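Local coordinates for piwi domain-containing protein (Vanderwaltozyma polyspora, PDB 5THE) that probably binds a small guide RNA and uses it to select target RNAs, the chain here being the C-terminal lobe of a budding-yeast Argonaute, at residues M236-H247 with Y477-S485. Sequence-based numbering, arbitrary orientation.
Sequences MKMNLKLLGSNH and YIFGRSTTS. With nucleotides of chain B.
Asn-246 sends ND2 between two carbonyls, giving one N-H to Gly-480 O at 2.7 Å and the other to Met-236 O, both acceptors lying close to its amide plane. Met-236 O also receives Leu-240 N, which arrives from the opposite face of the carbonyl. This is the close-packed protein side: Leu-240 CD1 lies 3.7 Å from Gly-480 C, a beta-carbon on Gly-480 would run into that methyl, and the bend at chi3 (88°) swings Met-236 CE to 3.4 Å from Gly-480 O. His-247 NE2 bonds only weakly to Tyr-477 O, but a water 2.9 Å from NE2 sits within hydrogen-bonding distance of Phe-479 O and Thr-484 O.

The other side is polar, lined by RNA backbone. Lys-237 and Arg-481 cross obliquely, CG to CB at 3.7 Å, their charged ends staying close round A3 OP1 of chain B and Ile-549 O. Lys-237 NZ donates to both and reaches another RNA phosphate; Arg-481 NH1 also bonds Ile-549 O, while NE and NH2 grip A4 OP1 of chain B in the guanidinium plane. A leucine in place of Arg-481 would probably leave A4 OP1 without both donors and Ile-549 O with Lys-237 alone of this pair. Helix 228-241 and loop 477-485 thus frame an RNA-backbone groove in the Piwi domain of Argonaute's C-terminal lobe.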
loop_
_atom_site.group_PDB
_atom_site.type_symbol
_atom_site.label_atom_id
_atom_site.label_comp_id
_atom_site.label_asym_id
_atom_site.label_seq_id
_atom_site.Cartn_x
_atom_site.Cartn_y
_atom_site.Cartn_z
ATOM N N MET A 236 4.070 5.631 12.027
ATOM C CA MET A 236 2.986 4.899 11.382
ATOM C C MET A 236 3.538 3.688 10.654
ATOM O O MET A 236 3.034 2.564 10.800
ATOM C CB MET A 236 2.228 5.809 10.416
ATOM C CG MET A 236 1.420 6.906 11.125
ATOM S SD MET A 236 0.363 7.844 10.023
ATOM C CE MET A 236 -1.151 6.891 10.000
ATOM N N LYS A 237 4.624 3.900 9.910
ATOM C CA LYS A 237 5.240 2.829 9.135
ATOM C C LYS A 237 5.881 1.796 10.044
ATOM O O LYS A 237 5.731 0.593 9.818
ATOM C CB LYS A 237 6.263 3.428 8.155
ATOM C CG LYS A 237 5.610 4.330 7.101
ATOM C CD LYS A 237 6.383 5.633 6.840
ATOM C CE LYS A 237 7.739 5.402 6.169
ATOM N NZ LYS A 237 7.660 4.772 4.808
ATOM N N MET A 238 6.597 2.250 11.077
ATOM C CA MET A 238 7.209 1.325 12.025
ATOM C C MET A 238 6.158 0.430 12.653
ATOM O O MET A 238 6.327 -0.795 12.727
ATOM C CB MET A 238 7.942 2.107 13.110
ATOM C CG MET A 238 9.085 2.965 12.577
ATOM S SD MET A 238 9.837 3.877 13.939
ATOM C CE MET A 238 11.363 4.472 13.173
ATOM N N ASN A 239 5.060 1.034 13.110
ATOM C CA ASN A 239 4.020 0.274 13.790
ATOM C C ASN A 239 3.466 -0.822 12.888
ATOM O O ASN A 239 3.258 -1.954 13.338
ATOM C CB ASN A 239 2.902 1.211 14.250
ATOM C CG ASN A 239 1.905 0.532 15.211
ATOM O OD1 ASN A 239 0.720 0.806 15.180
ATOM N ND2 ASN A 239 2.402 -0.296 16.090
ATOM N N LEU A 240 3.241 -0.509 11.603
ATOM C CA LEU A 240 2.805 -1.540 10.658
ATOM C C LEU A 240 3.834 -2.661 10.550
ATOM O O LEU A 240 3.477 -3.847 10.587
ATOM C CB LEU A 240 2.528 -0.928 9.283
ATOM C CG LEU A 240 1.315 0.019 9.230
ATOM C CD1 LEU A 240 1.224 0.713 7.872
ATOM C CD2 LEU A 240 0.000 -0.736 9.555
ATOM N N LYS A 241 5.120 -2.301 10.396
ATOM C CA LYS A 241 6.177 -3.305 10.314
ATOM C C LYS A 241 6.237 -4.148 11.575
ATOM O O LYS A 241 6.549 -5.340 11.510
ATOM C CB LYS A 241 7.525 -2.629 10.050
ATOM C CG LYS A 241 7.669 -2.203 8.595
ATOM C CD LYS A 241 8.771 -1.196 8.420
ATOM C CE LYS A 241 9.078 -0.952 6.947
ATOM N NZ LYS A 241 10.144 0.105 6.798
ATOM N N LEU A 242 5.890 -3.559 12.719
ATOM C CA LEU A 242 5.746 -4.274 13.977
ATOM C C LEU A 242 4.379 -4.951 14.131
ATOM O O LEU A 242 3.984 -5.250 15.262
ATOM C CB LEU A 242 6.000 -3.313 15.135
ATOM C CG LEU A 242 7.466 -2.880 15.197
ATOM C CD1 LEU A 242 7.630 -1.538 15.920
ATOM C CD2 LEU A 242 8.249 -3.981 15.895
ATOM N N LEU A 243 3.668 -5.191 13.029
ATOM C CA LEU A 243 2.401 -5.925 13.002
ATOM C C LEU A 243 1.276 -5.157 13.670
ATOM O O LEU A 243 0.254 -5.740 14.034
ATOM C CB LEU A 243 2.528 -7.319 13.638
ATOM C CG LEU A 243 3.668 -8.173 13.079
ATOM C CD1 LEU A 243 3.664 -9.592 13.676
ATOM C CD2 LEU A 243 3.588 -8.227 11.571
ATOM N N GLY A 244 1.435 -3.851 13.834
ATOM C CA GLY A 244 0.409 -3.054 14.459
ATOM C C GLY A 244 -0.697 -2.645 13.504
ATOM O O GLY A 244 -0.715 -2.962 12.316
ATOM N N SER A 245 -1.662 -1.938 14.070
ATOM C CA SER A 245 -2.739 -1.312 13.323
ATOM C C SER A 245 -2.733 0.146 13.724
ATOM O O SER A 245 -2.682 0.456 14.917
ATOM C CB SER A 245 -4.112 -1.939 13.637
ATOM O OG SER A 245 -4.095 -3.321 13.372
ATOM N N ASN A 246 -2.754 1.037 12.740
ATOM C CA ASN A 246 -2.835 2.456 13.063
ATOM C C ASN A 246 -4.292 2.888 13.141
ATOM O O ASN A 246 -4.876 2.934 14.230
ATOM C CB ASN A 246 -2.045 3.258 12.039
ATOM C CG ASN A 246 -0.589 2.874 12.050
ATOM O OD1 ASN A 246 -0.080 2.472 13.087
ATOM N ND2 ASN A 246 0.084 2.966 10.899
ATOM N N HIS A 247 -4.891 3.192 12.000
ATOM C CA HIS A 247 -6.324 3.384 11.915
ATOM C C HIS A 247 -6.916 2.275 11.068
ATOM O O HIS A 247 -6.212 1.556 10.357
ATOM C CB HIS A 247 -6.668 4.751 11.309
ATOM C CG HIS A 247 -6.196 4.913 9.895
ATOM N ND1 HIS A 247 -4.890 5.232 9.573
ATOM C CD2 HIS A 247 -6.855 4.787 8.718
ATOM C CE1 HIS A 247 -4.772 5.319 8.260
ATOM N NE2 HIS A 247 -5.948 5.048 7.715
ATOM N N TYR A 477 -9.488 4.688 2.475
ATOM C CA TYR A 477 -9.338 5.277 3.793
ATOM C C TYR A 477 -8.506 4.426 4.747
ATOM O O TYR A 477 -8.364 4.801 5.908
ATOM C CB TYR A 477 -10.724 5.535 4.409
ATOM C CG TYR A 477 -11.463 6.699 3.791
ATOM C CD1 TYR A 477 -11.951 6.629 2.478
ATOM C CD2 TYR A 477 -11.670 7.870 4.510
ATOM C CE1 TYR A 477 -12.631 7.688 1.912
ATOM C CE2 TYR A 477 -12.351 8.940 3.952
ATOM C CZ TYR A 477 -12.827 8.836 2.656
ATOM O OH TYR A 477 -13.489 9.894 2.110
ATOM N N ILE A 478 -7.945 3.300 4.303
ATOM C CA ILE A 478 -7.130 2.512 5.218
ATOM C C ILE A 478 -5.737 2.286 4.650
ATOM O O ILE A 478 -5.173 1.195 4.772
ATOM C CB ILE A 478 -7.800 1.172 5.571
ATOM C CG1 ILE A 478 -8.265 0.442 4.323
ATOM C CG2 ILE A 478 -8.966 1.392 6.519
ATOM C CD1 ILE A 478 -8.984 -0.818 4.642
ATOM N N PHE A 479 -5.170 3.302 4.022
ATOM C CA PHE A 479 -3.753 3.263 3.683
ATOM C C PHE A 479 -2.976 3.627 4.945
ATOM O O PHE A 479 -2.978 4.786 5.375
ATOM C CB PHE A 479 -3.470 4.212 2.528
ATOM C CG PHE A 479 -2.062 4.166 2.035
ATOM C CD1 PHE A 479 -1.556 3.020 1.440
ATOM C CD2 PHE A 479 -1.249 5.284 2.134
ATOM C CE1 PHE A 479 -0.266 2.993 0.952
ATOM C CE2 PHE A 479 0.044 5.259 1.663
ATOM C CZ PHE A 479 0.546 4.112 1.071
ATOM N N GLY A 480 -2.339 2.638 5.560
ATOM C CA GLY A 480 -1.939 2.762 6.951
ATOM C C GLY A 480 -0.790 3.719 7.231
ATOM O O GLY A 480 -0.510 3.966 8.410
ATOM N N ARG A 481 -0.121 4.266 6.212
ATOM C CA ARG A 481 0.939 5.236 6.481
ATOM C C ARG A 481 0.540 6.681 6.186
ATOM O O ARG A 481 1.394 7.572 6.225
ATOM C CB ARG A 481 2.219 4.863 5.722
ATOM C CG ARG A 481 2.268 5.240 4.251
ATOM C CD ARG A 481 3.608 4.851 3.625
ATOM N NE ARG A 481 3.694 5.301 2.240
ATOM C CZ ARG A 481 4.634 4.933 1.374
ATOM N NH1 ARG A 481 5.593 4.078 1.724
ATOM N NH2 ARG A 481 4.611 5.424 0.147
ATOM N N SER A 482 -0.738 6.959 5.947
ATOM C CA SER A 482 -1.165 8.335 5.780
ATOM C C SER A 482 -2.415 8.573 6.607
ATOM O O SER A 482 -3.133 7.638 6.966
ATOM C CB SER A 482 -1.419 8.677 4.305
ATOM O OG SER A 482 -2.646 8.123 3.868
ATOM N N THR A 483 -2.652 9.843 6.935
ATOM C CA THR A 483 -3.878 10.257 7.621
ATOM C C THR A 483 -4.859 10.862 6.634
ATOM O O THR A 483 -5.576 11.820 6.929
ATOM C CB THR A 483 -3.549 11.231 8.747
ATOM O OG1 THR A 483 -2.796 12.339 8.227
ATOM C CG2 THR A 483 -2.704 10.520 9.802
ATOM N N THR A 484 -4.870 10.320 5.416
ATOM C CA THR A 484 -5.717 10.822 4.350
ATOM C C THR A 484 -6.338 9.634 3.649
ATOM O O THR A 484 -5.812 8.522 3.715
ATOM C CB THR A 484 -4.919 11.635 3.331
ATOM O OG1 THR A 484 -3.934 10.776 2.753
ATOM C CG2 THR A 484 -4.222 12.858 3.998
ATOM N N SER A 485 -7.457 9.872 2.965
ATOM C CA SER A 485 -7.899 8.927 1.948
ATOM C C SER A 485 -7.023 9.112 0.708
ATOM O O SER A 485 -6.801 10.240 0.253
ATOM C CB SER A 485 -9.380 9.117 1.616
ATOM O OG SER A 485 -9.650 10.424 1.133
ATOM P P A B 4 2.538 8.708 0.789
ATOM O OP1 A B 4 2.523 7.226 0.677
ATOM O OP2 A B 4 3.659 9.512 0.288
ATOM O "O5'" A B 4 1.196 9.263 0.139
ATOM C "C5'" A B 4 -0.054 8.934 0.716
ATOM C "C4'" A B 4 -0.933 10.142 0.880
ATOM O "O4'" A B 4 -0.329 11.083 1.796
ATOM C "C3'" A B 4 -1.191 10.954 -0.374
ATOM O "O3'" A B 4 -2.193 10.355 -1.169
ATOM C "C2'" A B 4 -1.581 12.312 0.200
ATOM O "O2'" A B 4 -2.916 12.279 0.695
ATOM C "C1'" A B 4 -0.635 12.397 1.405
ATOM N N9 A B 4 0.635 13.047 1.061
ATOM C C8 A B 4 1.679 12.495 0.362
ATOM N N7 A B 4 2.696 13.305 0.202
ATOM C C5 A B 4 2.287 14.459 0.846
ATOM C C6 A B 4 2.938 15.672 1.028
ATOM N N6 A B 4 4.163 15.884 0.534
ATOM N N1 A B 4 2.281 16.629 1.723
ATOM C C2 A B 4 1.047 16.355 2.201
ATOM N N3 A B 4 0.326 15.233 2.098
ATOM C C4 A B 4 1.019 14.324 1.389
ATOM P P A B 3 7.308 8.302 3.336
ATOM O OP1 A B 3 7.184 6.833 3.089
ATOM O OP2 A B 3 8.179 9.146 2.465
ATOM O "O5'" A B 3 5.861 8.973 3.395
ATOM C "C5'" A B 3 4.832 8.371 4.164
ATOM C "C4'" A B 3 3.656 9.293 4.324
ATOM O "O4'" A B 3 4.002 10.440 5.142
ATOM C "C3'" A B 3 3.121 9.907 3.046
ATOM O "O3'" A B 3 2.305 9.004 2.344
ATOM C "C2'" A B 3 2.365 11.119 3.566
ATOM O "O2'" A B 3 1.111 10.724 4.112
ATOM C "C1'" A B 3 3.287 11.572 4.701
ATOM N N9 A B 3 4.252 12.536 4.174
ATOM C C8 A B 3 5.401 12.267 3.463
ATOM N N7 A B 3 6.023 13.355 3.076
ATOM C C5 A B 3 5.230 14.379 3.562
ATOM C C6 A B 3 5.370 15.757 3.464
ATOM N N6 A B 3 6.414 16.321 2.830
ATOM N N1 A B 3 4.407 16.503 4.048
ATOM C C2 A B 3 3.384 15.881 4.670
ATOM N N3 A B 3 3.132 14.576 4.820
ATOM C C4 A B 3 4.119 13.889 4.227
ATOM P P A B 2 12.334 10.902 4.532
ATOM O OP1 A B 2 12.247 11.654 3.254
ATOM O OP2 A B 2 12.994 11.498 5.735
ATOM O "O5'" A B 2 10.864 10.445 4.932
ATOM C "C5'" A B 2 10.650 9.416 5.903
ATOM C "C4'" A B 2 9.252 9.477 6.449
ATOM O "O4'" A B 2 9.103 10.676 7.240
ATOM C "C3'" A B 2 8.145 9.593 5.419
ATOM O "O3'" A B 2 7.814 8.360 4.850
ATOM C "C2'" A B 2 7.015 10.221 6.222
ATOM O "O2'" A B 2 6.439 9.258 7.094
ATOM C "C1'" A B 2 7.800 11.206 7.076
ATOM N N9 A B 2 7.962 12.528 6.439
ATOM C C8 A B 2 8.949 12.903 5.561
ATOM N N7 A B 2 8.888 14.149 5.189
ATOM C C5 A B 2 7.795 14.635 5.899
ATOM C C6 A B 2 7.215 15.900 5.936
ATOM N N6 A B 2 7.708 16.907 5.213
ATOM N N1 A B 2 6.124 16.072 6.730
ATOM C C2 A B 2 5.677 15.016 7.434
ATOM N N3 A B 2 6.145 13.759 7.479
ATOM C C4 A B 2 7.207 13.649 6.673
HETATM O O HOH W 1 -5.492 6.049 4.990
#